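Local structure of penicillin binding protein 2X (Streptococcus thermophilus, 5U47) at residues Lys25-Ala30 with Thr187-Tyr193; Gly101-Val105 with Lys197-Leu203; Thr48-Ile52 with Gly111-Tyr116; Glu152-Glu158 with Ile171-Glu177. The protein probably acts as a transpeptidase that cross-links adjacent glycan strands of peptidoglycan during septal wall synthesis, and is probably inactivated by beta-lactams that acylate its active site. The protein carries 1 engineered substitution. All blocks are in the same frame, centred on the assembly; numbering follows the deposited sequence. Where two conformers were deposited one is given.

Contact 1. Residues Lys25-Ala30 with Thr187-Tyr193; sequences KTIVAA and TDGEAIY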
loop_
_atom_site.group_PDB
_atom_site.type_symbol
_atom_site.label_atom_id
_atom_site.label_comp_id
_atom_site.label_asym_id
_atom_site.label_seq_id
_atom_site.Cartn_x
_atom_site.Cartn_y
_atom_site.Cartn_z
ATOM N N LYS A 25 5.200 37.078 -11.773
ATOM C CA LYS A 25 5.604 35.733 -12.173
ATOM C C LYS A 25 4.441 34.735 -12.228
ATOM O O LYS A 25 3.385 34.951 -11.629
ATOM C CB LYS A 25 6.633 35.199 -11.174
ATOM C CG LYS A 25 7.903 36.035 -11.024
ATOM C CD LYS A 25 8.812 35.901 -12.230
ATOM C CE LYS A 25 10.093 36.696 -12.049
ATOM N NZ LYS A 25 10.877 36.292 -10.842
ATOM N N THR A 26 4.675 33.636 -12.944
ATOM C CA THR A 26 3.731 32.534 -13.073
ATOM C C THR A 26 4.501 31.257 -12.778
ATOM O O THR A 26 5.598 31.064 -13.287
ATOM C CB THR A 26 3.164 32.429 -14.501
ATOM O OG1 THR A 26 2.555 33.669 -14.864
ATOM C CG2 THR A 26 2.136 31.297 -14.618
ATOM N N ILE A 27 3.921 30.398 -11.950
ATOM C CA ILE A 27 4.533 29.133 -11.598
ATOM C C ILE A 27 4.635 28.224 -12.828
ATOM O O ILE A 27 3.739 28.205 -13.682
ATOM C CB ILE A 27 3.713 28.421 -10.492
ATOM C CG1 ILE A 27 3.737 29.245 -9.196
ATOM C CG2 ILE A 27 4.242 27.005 -10.228
ATOM C CD1 ILE A 27 2.760 28.761 -8.141
ATOM N N VAL A 28 5.759 27.516 -12.921
ATOM C CA VAL A 28 5.996 26.516 -13.960
ATOM C C VAL A 28 6.119 25.199 -13.186
ATOM O O VAL A 28 7.054 25.002 -12.405
ATOM C CB VAL A 28 7.265 26.816 -14.792
ATOM C CG1 VAL A 28 7.526 25.724 -15.817
ATOM C CG2 VAL A 28 7.119 28.142 -15.509
ATOM N N ALA A 29 5.132 24.330 -13.345
ATOM C CA ALA A 29 5.121 23.071 -12.635
ATOM C C ALA A 29 6.295 22.210 -13.054
ATOM O O ALA A 29 6.627 22.126 -14.226
ATOM C CB ALA A 29 3.817 22.325 -12.897
ATOM N N ALA A 30 6.935 21.601 -12.080
ATOM C CA ALA A 30 8.026 20.682 -12.343
ATOM C C ALA A 30 7.463 19.363 -12.884
ATOM O O ALA A 30 6.283 19.037 -12.679
ATOM C CB ALA A 30 8.793 20.416 -11.054
ATOM N N THR A 187 10.354 20.752 -7.508
ATOM C CA THR A 187 10.351 22.120 -7.043
ATOM C C THR A 187 9.933 22.928 -8.243
ATOM O O THR A 187 10.555 22.866 -9.312
ATOM C CB THR A 187 11.738 22.536 -6.525
ATOM O OG1 THR A 187 12.108 21.641 -5.466
ATOM C CG2 THR A 187 11.738 23.993 -6.007
ATOM N N ASP A 188 8.865 23.683 -8.077
ATOM C CA ASP A 188 8.355 24.486 -9.164
ATOM C C ASP A 188 9.338 25.530 -9.699
ATOM O O ASP A 188 10.224 26.006 -8.992
ATOM C CB ASP A 188 7.071 25.180 -8.743
ATOM C CG ASP A 188 5.912 24.219 -8.587
ATOM O OD1 ASP A 188 5.938 23.098 -9.180
ATOM O OD2 ASP A 188 4.955 24.592 -7.878
ATOM N N GLY A 189 9.177 25.817 -10.989
ATOM C CA GLY A 189 9.951 26.815 -11.693
ATOM C C GLY A 189 9.162 28.108 -11.709
ATOM O O GLY A 189 8.124 28.214 -11.065
ATOM N N GLU A 190 9.632 29.075 -12.479
ATOM C CA GLU A 190 9.002 30.370 -12.521
ATOM C C GLU A 190 9.216 30.942 -13.912
ATOM O O GLU A 190 10.254 30.697 -14.529
ATOM C CB GLU A 190 9.682 31.266 -11.478
ATOM C CG GLU A 190 8.804 32.338 -10.867
ATOM C CD GLU A 190 7.850 31.803 -9.805
ATOM O OE1 GLU A 190 6.792 32.430 -9.580
ATOM O OE2 GLU A 190 8.150 30.769 -9.180
ATOM N N ALA A 191 8.235 31.677 -14.417
ATOM C CA ALA A 191 8.372 32.314 -15.715
ATOM C C ALA A 191 7.596 33.616 -15.780
ATOM O O ALA A 191 6.673 33.860 -14.993
ATOM C CB ALA A 191 7.903 31.383 -16.817
ATOM N N ILE A 192 7.997 34.455 -16.719
ATOM C CA ILE A 192 7.327 35.706 -16.983
ATOM C C ILE A 192 6.580 35.499 -18.292
ATOM O O ILE A 192 7.189 35.281 -19.336
ATOM C CB ILE A 192 8.313 36.887 -17.132
ATOM C CG1 ILE A 192 9.133 37.047 -15.854
ATOM C CG2 ILE A 192 7.559 38.168 -17.453
ATOM C CD1 ILE A 192 10.226 38.092 -15.947
ATOM N N TYR A 193 5.264 35.525 -18.221
ATOM C CA TYR A 193 4.447 35.439 -19.424
ATOM C C TYR A 193 4.176 36.841 -19.847
ATOM O O TYR A 193 4.136 37.726 -19.016
ATOM C CB TYR A 193 3.096 34.795 -19.130
ATOM C CG TYR A 193 3.099 33.310 -18.990
ATOM C CD1 TYR A 193 3.729 32.684 -17.919
ATOM C CD2 TYR A 193 2.420 32.511 -19.911
ATOM C CE1 TYR A 193 3.711 31.300 -17.788
ATOM C CE2 TYR A 193 2.378 31.136 -19.772
ATOM C CZ TYR A 193 3.035 30.536 -18.718
ATOM O OH TYR A 193 3.007 29.170 -18.603
HETATM O O HOH W 1 4.369 33.147 -8.898
HETATM O O HOH W 2 3.945 35.864 -15.850
HETATM O O HOH W 3 2.524 27.650 -16.028
#

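Contact 2. Residues Gly101-Val105 with Lys197-Leu203; sequences GAYQV and KDGNTLL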
loop_
_atom_site.group_PDB
_atom_site.type_symbol
_atom_site.label_atom_id
_atom_site.label_comp_id
_atom_site.label_asym_id
_atom_site.label_seq_id
_atom_site.Cartn_x
_atom_site.Cartn_y
_atom_site.Cartn_z
ATOM N N GLY A 101 -11.797 42.039 -31.741
ATOM C CA GLY A 101 -11.350 42.404 -30.389
ATOM C C GLY A 101 -10.437 41.409 -29.677
ATOM O O GLY A 101 -10.054 41.639 -28.528
ATOM N N ALA A 102 -10.071 40.322 -30.362
ATOM C CA ALA A 102 -9.231 39.269 -29.780
ATOM C C ALA A 102 -7.743 39.611 -29.830
ATOM O O ALA A 102 -7.269 40.251 -30.784
ATOM C CB ALA A 102 -9.477 37.952 -30.497
ATOM N N TYR A 103 -7.014 39.174 -28.803
ATOM C CA TYR A 103 -5.580 39.405 -28.721
ATOM C C TYR A 103 -4.901 38.135 -29.229
ATOM O O TYR A 103 -4.166 38.153 -30.230
ATOM C CB TYR A 103 -5.152 39.738 -27.281
ATOM C CG TYR A 103 -3.856 40.533 -27.207
ATOM C CD1 TYR A 103 -2.627 39.941 -27.501
ATOM C CD2 TYR A 103 -3.862 41.890 -26.845
ATOM C CE1 TYR A 103 -1.440 40.673 -27.440
ATOM C CE2 TYR A 103 -2.682 42.630 -26.782
ATOM C CZ TYR A 103 -1.469 42.019 -27.081
ATOM O OH TYR A 103 -0.282 42.730 -27.023
ATOM N N GLN A 104 -5.188 37.034 -28.542
ATOM C CA GLN A 104 -4.666 35.732 -28.881
ATOM C C GLN A 104 -5.845 34.787 -29.001
ATOM O O GLN A 104 -6.725 34.782 -28.140
ATOM C CB GLN A 104 -3.723 35.244 -27.774
ATOM C CG GLN A 104 -2.966 33.970 -28.104
ATOM C CD GLN A 104 -1.997 33.569 -26.996
ATOM O OE1 GLN A 104 -2.362 33.545 -25.821
ATOM N NE2 GLN A 104 -0.764 33.235 -27.372
ATOM N N VAL A 105 -5.847 33.979 -30.055
ATOM C CA VAL A 105 -6.925 33.030 -30.281
ATOM C C VAL A 105 -6.405 31.590 -30.312
ATOM O O VAL A 105 -5.219 31.343 -30.589
ATOM C CB VAL A 105 -7.685 33.345 -31.589
ATOM C CG1 VAL A 105 -8.119 34.810 -31.596
ATOM C CG2 VAL A 105 -6.831 33.038 -32.821
ATOM N N LYS A 197 -2.998 44.338 -22.494
ATOM C CA LYS A 197 -3.194 45.533 -21.646
ATOM C C LYS A 197 -4.176 45.288 -20.472
ATOM O O LYS A 197 -4.091 45.962 -19.442
ATOM C CB LYS A 197 -3.606 46.758 -22.484
ATOM C CG LYS A 197 -2.438 47.569 -23.059
ATOM C CD LYS A 197 -1.399 46.749 -23.826
ATOM C CE LYS A 197 -1.941 46.106 -25.102
ATOM N NZ LYS A 197 -0.911 45.244 -25.758
ATOM N N ASP A 198 -5.067 44.303 -20.625
ATOM C CA ASP A 198 -6.052 43.937 -19.584
ATOM C C ASP A 198 -5.472 43.067 -18.450
ATOM O O ASP A 198 -6.205 42.672 -17.541
ATOM C CB ASP A 198 -7.231 43.170 -20.210
ATOM C CG ASP A 198 -7.912 43.936 -21.331
ATOM O OD1 ASP A 198 -7.506 45.079 -21.628
ATOM O OD2 ASP A 198 -8.857 43.379 -21.921
ATOM N N GLY A 199 -4.179 42.746 -18.520
ATOM C CA GLY A 199 -3.530 41.923 -17.499
ATOM C C GLY A 199 -3.639 40.419 -17.724
ATOM O O GLY A 199 -3.006 39.654 -17.005
ATOM N N ASN A 200 -4.419 39.998 -18.727
ATOM C CA ASN A 200 -4.612 38.570 -19.022
ATOM C C ASN A 200 -3.363 37.941 -19.635
ATOM O O ASN A 200 -2.748 38.512 -20.531
ATOM C CB ASN A 200 -5.787 38.371 -19.979
ATOM C CG ASN A 200 -7.083 38.954 -19.447
ATOM O OD1 ASN A 200 -7.417 38.787 -18.275
ATOM N ND2 ASN A 200 -7.828 39.630 -20.315
ATOM N N THR A 201 -3.021 36.745 -19.162
ATOM C CA THR A 201 -1.836 36.024 -19.620
ATOM C C THR A 201 -1.922 35.549 -21.077
ATOM O O THR A 201 -2.903 34.929 -21.464
ATOM C CB THR A 201 -1.604 34.778 -18.732
ATOM O OG1 THR A 201 -1.494 35.185 -17.368
ATOM C CG2 THR A 201 -0.338 34.041 -19.126
ATOM N N LEU A 202 -0.889 35.853 -21.869
ATOM C CA LEU A 202 -0.785 35.400 -23.259
ATOM C C LEU A 202 -0.051 34.072 -23.197
ATOM O O LEU A 202 1.082 34.017 -22.736
ATOM C CB LEU A 202 0.007 36.388 -24.114
ATOM C CG LEU A 202 -0.533 37.819 -24.217
ATOM C CD1 LEU A 202 0.370 38.665 -25.100
ATOM C CD2 LEU A 202 -1.958 37.826 -24.757
ATOM N N LEU A 203 -0.693 33.001 -23.651
ATOM C CA LEU A 203 -0.095 31.671 -23.568
ATOM C C LEU A 203 0.936 31.390 -24.669
ATOM O O LEU A 203 0.850 31.923 -25.786
ATOM C CB LEU A 203 -1.193 30.605 -23.542
ATOM C CG LEU A 203 -2.149 30.694 -22.340
ATOM C CD1 LEU A 203 -3.333 29.755 -22.512
ATOM C CD2 LEU A 203 -1.431 30.418 -21.022
#

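Contact 3. Residues Thr48-Ile52 with Gly111-Tyr116; sequences TSYSI and GKGITY. With ACT (acetate ion), chain C.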
loop_
_atom_site.group_PDB
_atom_site.type_symbol
_atom_site.label_atom_id
_atom_site.label_comp_id
_atom_site.label_asym_id
_atom_site.label_seq_id
_atom_site.Cartn_x
_atom_site.Cartn_y
_atom_site.Cartn_z
ATOM N N THR A 48 3.384 15.165 -21.879
ATOM C CA THR A 48 3.198 16.552 -22.310
ATOM C C THR A 48 2.641 16.606 -23.716
ATOM O O THR A 48 3.131 15.930 -24.619
ATOM C CB THR A 48 4.538 17.299 -22.339
ATOM O OG1 THR A 48 5.195 17.143 -21.095
ATOM C CG2 THR A 48 4.339 18.797 -22.594
ATOM N N SER A 49 1.599 17.401 -23.887
ATOM C CA SER A 49 1.015 17.649 -25.197
ATOM C C SER A 49 0.910 19.185 -25.306
ATOM O O SER A 49 1.205 19.912 -24.345
ATOM C CB SER A 49 -0.311 16.929 -25.374
ATOM O OG SER A 49 -1.271 17.428 -24.480
ATOM N N TYR A 50 0.517 19.682 -26.461
ATOM C CA TYR A 50 0.530 21.130 -26.682
ATOM C C TYR A 50 -0.733 21.691 -27.290
ATOM O O TYR A 50 -1.429 21.005 -28.044
ATOM C CB TYR A 50 1.712 21.481 -27.565
ATOM C CG TYR A 50 3.039 21.118 -26.966
ATOM C CD1 TYR A 50 3.564 19.839 -27.115
ATOM C CD2 TYR A 50 3.778 22.052 -26.258
ATOM C CE1 TYR A 50 4.787 19.495 -26.561
ATOM C CE2 TYR A 50 5.016 21.725 -25.712
ATOM C CZ TYR A 50 5.508 20.442 -25.865
ATOM O OH TYR A 50 6.731 20.099 -25.330
ATOM N N SER A 51 -1.013 22.945 -26.935
ATOM C CA SER A 51 -2.156 23.685 -27.436
ATOM C C SER A 51 -1.602 24.847 -28.237
ATOM O O SER A 51 -0.746 25.605 -27.736
ATOM C CB SER A 51 -3.033 24.220 -26.305
ATOM O OG SER A 51 -3.623 23.169 -25.568
ATOM N N ILE A 52 -2.100 24.992 -29.469
ATOM C CA ILE A 52 -1.615 26.029 -30.387
ATOM C C ILE A 52 -2.443 27.316 -30.280
ATOM O O ILE A 52 -3.670 27.278 -30.193
ATOM C CB ILE A 52 -1.540 25.511 -31.859
ATOM C CG1 ILE A 52 -0.798 26.520 -32.743
ATOM C CG2 ILE A 52 -2.925 25.188 -32.432
ATOM C CD1 ILE A 52 -0.552 26.031 -34.159
ATOM N N GLY A 111 -6.818 21.823 -32.035
ATOM C CA GLY A 111 -5.706 22.703 -31.646
ATOM C C GLY A 111 -5.123 22.410 -30.279
ATOM O O GLY A 111 -4.270 23.172 -29.789
ATOM N N LYS A 112 -5.559 21.304 -29.671
ATOM C CA LYS A 112 -5.104 20.892 -28.343
ATOM C C LYS A 112 -4.703 19.425 -28.360
ATOM O O LYS A 112 -5.121 18.675 -29.239
ATOM C CB LYS A 112 -6.234 21.086 -27.335
ATOM C CG LYS A 112 -6.667 22.527 -27.179
ATOM C CD LYS A 112 -7.721 22.686 -26.096
ATOM C CE LYS A 112 -7.939 24.163 -25.786
ATOM N NZ LYS A 112 -8.872 24.369 -24.645
ATOM N N GLY A 113 -3.904 19.015 -27.379
ATOM C CA GLY A 113 -3.432 17.635 -27.292
ATOM C C GLY A 113 -2.477 17.257 -28.406
ATOM O O GLY A 113 -2.344 16.088 -28.758
ATOM N N ILE A 114 -1.794 18.257 -28.948
ATOM C CA ILE A 114 -0.848 18.045 -30.026
ATOM C C ILE A 114 0.422 17.446 -29.457
ATOM O O ILE A 114 0.959 17.958 -28.469
ATOM C CB ILE A 114 -0.491 19.391 -30.710
ATOM C CG1 ILE A 114 -1.752 20.068 -31.244
ATOM C CG2 ILE A 114 0.541 19.165 -31.808
ATOM C CD1 ILE A 114 -1.549 21.505 -31.692
ATOM N N THR A 115 0.914 16.383 -30.085
ATOM C CA THR A 115 2.142 15.735 -29.642
ATOM C C THR A 115 3.342 16.631 -29.891
ATOM O O THR A 115 3.269 17.600 -30.653
ATOM C CB THR A 115 2.395 14.424 -30.400
ATOM O OG1 THR A 115 2.563 14.707 -31.801
ATOM C CG2 THR A 115 1.229 13.439 -30.201
ATOM N N TYR A 116 4.454 16.273 -29.269
ATOM C CA TYR A 116 5.709 17.005 -29.407
ATOM C C TYR A 116 6.241 16.980 -30.853
ATOM O O TYR A 116 6.679 18.005 -31.375
ATOM C CB TYR A 116 6.745 16.442 -28.426
ATOM C CG TYR A 116 8.144 16.989 -28.585
ATOM C CD1 TYR A 116 8.498 18.239 -28.048
ATOM C CD2 TYR A 116 9.135 16.249 -29.237
ATOM C CE1 TYR A 116 9.787 18.742 -28.183
ATOM C CE2 TYR A 116 10.434 16.747 -29.365
ATOM C CZ TYR A 116 10.750 17.992 -28.838
ATOM O OH TYR A 116 12.029 18.487 -28.965
HETATM C C ACT C . 7.096 14.832 -19.800
HETATM O O ACT C . 7.979 14.676 -18.923
HETATM O OXT ACT C . 5.971 15.316 -19.530
HETATM C CH3 ACT C . 7.396 14.428 -21.216
HETATM O O HOH W 4 -2.985 20.358 -24.983
#

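Contact 4. Residues Glu152-Glu158 with Ile171-Glu177; sequences EFLGRAE and IGQTGLE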
loop_
_atom_site.group_PDB
_atom_site.type_symbol
_atom_site.label_atom_id
_atom_site.label_comp_id
_atom_site.label_asym_id
_atom_site.label_seq_id
_atom_site.Cartn_x
_atom_site.Cartn_y
_atom_site.Cartn_z
ATOM N N GLU A 152 -6.426 1.071 -7.459
ATOM C CA GLU A 152 -6.640 1.685 -6.153
ATOM C C GLU A 152 -5.315 1.924 -5.401
ATOM O O GLU A 152 -5.157 2.933 -4.727
ATOM C CB GLU A 152 -7.648 0.882 -5.313
ATOM C CG GLU A 152 -9.083 1.014 -5.821
ATOM C CD GLU A 152 -9.413 0.235 -7.089
ATOM O OE1 GLU A 152 -8.598 -0.615 -7.601
ATOM O OE2 GLU A 152 -10.537 0.475 -7.580
ATOM N N PHE A 153 -4.367 1.007 -5.543
ATOM C CA PHE A 153 -3.058 1.197 -4.905
ATOM C C PHE A 153 -2.320 2.447 -5.450
ATOM O O PHE A 153 -1.836 3.292 -4.667
ATOM C CB PHE A 153 -2.230 -0.052 -5.095
ATOM C CG PHE A 153 -0.782 0.113 -4.740
ATOM C CD1 PHE A 153 -0.370 0.086 -3.415
ATOM C CD2 PHE A 153 0.167 0.280 -5.739
ATOM C CE1 PHE A 153 0.976 0.225 -3.097
ATOM C CE2 PHE A 153 1.522 0.406 -5.429
ATOM C CZ PHE A 153 1.918 0.381 -4.105
ATOM N N LEU A 154 -2.254 2.558 -6.774
ATOM C CA LEU A 154 -1.562 3.682 -7.416
ATOM C C LEU A 154 -2.236 5.011 -7.163
ATOM O O LEU A 154 -1.573 6.002 -6.906
ATOM C CB LEU A 154 -1.456 3.467 -8.928
ATOM C CG LEU A 154 -0.582 2.316 -9.398
ATOM C CD1 LEU A 154 -0.728 2.128 -10.899
ATOM C CD2 LEU A 154 0.866 2.554 -9.016
ATOM N N GLY A 155 -3.556 5.031 -7.228
ATOM C CA GLY A 155 -4.272 6.273 -7.098
ATOM C C GLY A 155 -4.119 7.116 -8.354
ATOM O O GLY A 155 -3.640 6.642 -9.395
ATOM N N ARG A 156 -4.531 8.377 -8.243
ATOM C CA ARG A 156 -4.523 9.332 -9.359
ATOM C C ARG A 156 -3.907 10.674 -8.977
ATOM O O ARG A 156 -4.079 11.138 -7.848
ATOM C CB ARG A 156 -5.968 9.616 -9.803
ATOM C CG ARG A 156 -6.642 8.505 -10.609
ATOM C CD ARG A 156 -6.179 8.459 -12.060
ATOM N NE ARG A 156 -6.571 9.691 -12.758
ATOM C CZ ARG A 156 -6.494 9.901 -14.079
ATOM N NH1 ARG A 156 -6.049 8.965 -14.910
ATOM N NH2 ARG A 156 -6.882 11.073 -14.574
ATOM N N ALA A 157 -3.186 11.258 -9.929
ATOM C CA ALA A 157 -2.674 12.628 -9.854
ATOM C C ALA A 157 -3.476 13.335 -10.956
ATOM O O ALA A 157 -3.625 12.798 -12.066
ATOM C CB ALA A 157 -1.196 12.683 -10.136
ATOM N N GLU A 158 -4.035 14.499 -10.640
ATOM C CA GLU A 158 -4.905 15.216 -11.564
ATOM C C GLU A 158 -4.402 16.641 -11.750
ATOM O O GLU A 158 -3.768 17.180 -10.857
ATOM C CB GLU A 158 -6.324 15.283 -10.987
ATOM C CG GLU A 158 -6.980 13.950 -10.618
ATOM C CD GLU A 158 -7.318 13.087 -11.824
ATOM O OE1 GLU A 158 -7.157 13.556 -12.977
ATOM O OE2 GLU A 158 -7.737 11.924 -11.620
ATOM N N ILE A 171 -1.401 17.170 -9.117
ATOM C CA ILE A 171 -1.451 16.932 -7.664
ATOM C C ILE A 171 -2.098 15.583 -7.375
ATOM O O ILE A 171 -3.218 15.305 -7.838
ATOM C CB ILE A 171 -2.237 18.022 -6.932
ATOM C CG1 ILE A 171 -1.604 19.391 -7.223
ATOM C CG2 ILE A 171 -2.299 17.739 -5.425
ATOM C CD1 ILE A 171 -2.270 20.553 -6.532
ATOM N N GLY A 172 -1.392 14.756 -6.598
ATOM C CA GLY A 172 -1.899 13.442 -6.212
ATOM C C GLY A 172 -3.161 13.589 -5.376
ATOM O O GLY A 172 -3.155 14.310 -4.378
ATOM N N GLN A 173 -4.234 12.921 -5.800
ATOM C CA GLN A 173 -5.551 12.997 -5.141
ATOM C C GLN A 173 -5.896 11.766 -4.312
ATOM O O GLN A 173 -6.621 11.860 -3.337
ATOM C CB GLN A 173 -6.657 13.169 -6.197
ATOM C CG GLN A 173 -6.480 14.387 -7.088
ATOM C CD GLN A 173 -6.540 15.688 -6.322
ATOM O OE1 GLN A 173 -7.413 15.878 -5.483
ATOM N NE2 GLN A 173 -5.631 16.603 -6.627
ATOM N N THR A 174 -5.394 10.613 -4.728
ATOM C CA THR A 174 -5.682 9.358 -4.063
ATOM C C THR A 174 -4.508 8.425 -4.090
ATOM O O THR A 174 -3.561 8.608 -4.873
ATOM C CB THR A 174 -6.823 8.603 -4.783
ATOM O OG1 THR A 174 -6.476 8.444 -6.170
ATOM C CG2 THR A 174 -8.134 9.367 -4.657
ATOM N N GLY A 175 -4.601 7.397 -3.250
ATOM C CA GLY A 175 -3.618 6.314 -3.208
ATOM C C GLY A 175 -2.172 6.717 -3.061
ATOM O O GLY A 175 -1.849 7.683 -2.322
ATOM N N LEU A 176 -1.290 6.007 -3.762
ATOM C CA LEU A 176 0.149 6.274 -3.688
ATOM C C LEU A 176 0.529 7.650 -4.246
ATOM O O LEU A 176 1.446 8.293 -3.732
ATOM C CB LEU A 176 0.934 5.163 -4.380
ATOM C CG LEU A 176 2.451 5.295 -4.309
ATOM C CD1 LEU A 176 3.132 3.956 -4.565
ATOM C CD2 LEU A 176 2.942 6.371 -5.263
ATOM N N GLU A 177 -0.174 8.086 -5.292
ATOM C CA GLU A 177 0.030 9.427 -5.873
ATOM C C GLU A 177 -0.133 10.500 -4.807
ATOM O O GLU A 177 0.708 11.426 -4.700
ATOM C CB GLU A 177 -0.959 9.668 -7.015
ATOM C CG GLU A 177 -0.664 8.863 -8.272
ATOM C CD GLU A 177 0.398 9.480 -9.192
ATOM O OE1 GLU A 177 1.250 10.287 -8.748
ATOM O OE2 GLU A 177 0.368 9.150 -10.396
#

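Contact 1. Residues Lys25-Ala30 with Thr187-Tyr193
T26 with A191 and V28 with G189 are the two hydrogen-bonded pairs of a short antiparallel ladder, and their face holds the close packing. Between V28 and G189 the shorter bond is G189 N to V28 O, 2.7 Å. Its counterpart, V28 N to G189 O, is nearly straight at the hydrogen (171°), although the nitrogen stands well above the carbonyl plane. The strand axes run at 135° to each other, so the two-strand ladder is strongly twisted. G189 has no side chain, and V28 CG2 reaches past it to A191 CB at 3.6 Å. The T26 side chain crosses that of Y193 at about a right angle, with CB, OG1 and CG2 all meeting ring atoms CD1 and CE1; T26 OG1 to Y193 CD1 is 3.4 Å. One water donates to both Y193 OH and I27 O, while the hydroxyl is also hydrogen-bonded to E137.

The face bearing I27 and E190 is looser and more open. Bent at chi2 (78°), E190 brings OE1 to 3.2 Å from K25 CB, but the charged ends stay apart: K25 NZ is 5.8 Å from E190 OE1. A water donates to E190 OE1 and weakly to K25 O. At the far end D188 lies against I27, and A30 N makes a long, weak bond to D188 OD1 (3.4 Å).

Strand 189-192 also pairs with strand 207-210, where E190 and I192 bond through their backbones. The ladder is thus one half of a three-stranded antiparallel sheet with 189-192 as its central strand.

Contact 2. Residues Gly101-Val105 with Lys197-Leu203
Q104 and L203 supply the strongest hydrogen bonds here, through a two-point pairing of side-chain amide with main chain. Q104 NE2 donates to L203 O at 2.6 Å, and L203 N returns a bond to Q104 OE1 at 2.8 Å. Each donor sits in the plane of the accepting carbonyl, on a lone pair, and L203 O lies close to the Q104 amide plane. The two bonds together fix the rotation of the amide. Q104 reaches that far because its chain is extended, with CG anti to the backbone N (chi1 -172°).

The third polar contact is weaker. K197 NZ donates to Y103 OH at 2.9 Å, arriving at the ring edge and in its plane, which brings NZ to 3.3 Å from Y103 CE2. The lysine chain, bent at chi2 and chi3, meets the tyrosine at about a right angle.

Apolar contact falls on the CD1-CE1 side of the same ring. L202 crosses Y103 with both methyls touching: L202 CD2 is 3.5 Å from Y103 CD1, and CD1 of the leucine is 3.6 Å from CE1 of Y103.

Segment 197-203 belongs to the loop between strands 189-192 and 207-210, held internally by a bond from T205 OG1 to L202 O. Strand 104-105 pairs antiparallel with strand 42-55, from which Y53 touches both Q104 and L203, and I55 packs on Y103 and Q104.

Contact 3. Residues Thr48-Ile52 with Gly111-Tyr116
A G1 beta bulge puts G113 and I114 together opposite Y50, at the point where the chain after strand 104-105 runs along strand 42-55 before entering helix 116-128. The evidence is in the bonds and the backbone angles. Y50 N donates to I114 O at 2.7 Å and I114 N to Y50 O at 2.9 Å, each donor in the carbonyl plane and on a lone pair. G113, the extra residue, has a positive phi (68°), which suits glycine. Its N lies near Y50 O but at a poor angle for a bond, and donates instead to a water that also bonds S51 OG. Farther along, I52 N to G111 O is a straight bond (163°), and S51 CA adds a C-H...O contact of 3.2 Å to the same G111 O.

I114 lies against the backbone of the facing strand, its CB 3.3 Å from Y50 O, while its CD1 meets I52 CG2 at 4.0 Å. I52 presents that branch because its CG1 is anti to the backbone N (chi1 -170°). L82 and L86 of helix 72-86 pack on I52 and I114 respectively.

I114 O serves twice: besides accepting from Y50 N, it lies in plane at the edge of the Y50 ring, 3.5 Å from CD1. Y50 and Y116 run side by side and point the same way, Y50 OH being 3.7 Å from Y116 CD1, and K119 makes a cation-pi contact with Y50. At the start of segment 48-52, T48 OG1 donates to OXT of an acetate, probably from the crystallisation liquor, at 2.5 Å.

Contact 4. Residues Glu152-Glu158 with Ile171-Glu177
E158 and Q173 cross at about a right angle on one side of a beta hairpin, strands 157-161 and 168-172, their carboxylate and amide planes 47° apart and their CG atoms 3.6 Å from each other. The same carboxylate lies at the edge of the R156 guanidinium, which grips it side-on in a salt bridge. R156 NE meets E158 OE2 at 2.8 Å from 42° above the carboxylate plane, and NH2 bonds OE1. R156 NH1 has a further partner in S269 O.

I171 O takes E158 N and Q173 NE2 from opposite faces of its plane, while I171 N bonds E158 O. Beyond the strands, R156 O accepts from Q173 N at 2.7 Å. At two glycines of positive phi, G155 and G175, the backbones come close enough that a CB on either would clash; their CA atoms are 3.9 Å apart. There L176 N donates to F153 O and E177 N to L154 O. E177 lays its carboxylate beside A157 CB and makes salt bridges with R142 and R32. Beside G155, T174 OG1 accepts from R156 N at 2.8 Å and lies 3.2 Å from G155 CA.

All four contacts fall within the dimerisation domain. Along the chain contacts 1 and 2 interleave, and contact 4 is nested inside both; contact 3 is nested inside contact 1, interleaves with contact 2 and closes before contact 4 opens. Contacts 1 and 2, with centres 19 Å apart, touch directly: Y193 CD2 packs on T201 CG2 at 3.3 Å. Contacts 2 and 3, centres 20 Å apart, each reach the same sheet, through strands 104-105 and 42-55. Contact 4 lies nearest the chain centre, about 12 Å from it; its E152 bonds T266 and Y280, and its R156 bonds S269, all of the transpeptidase domain. The first three therefore tie together the outlying part, and contact 4 the region adjoining the transpeptidase domain.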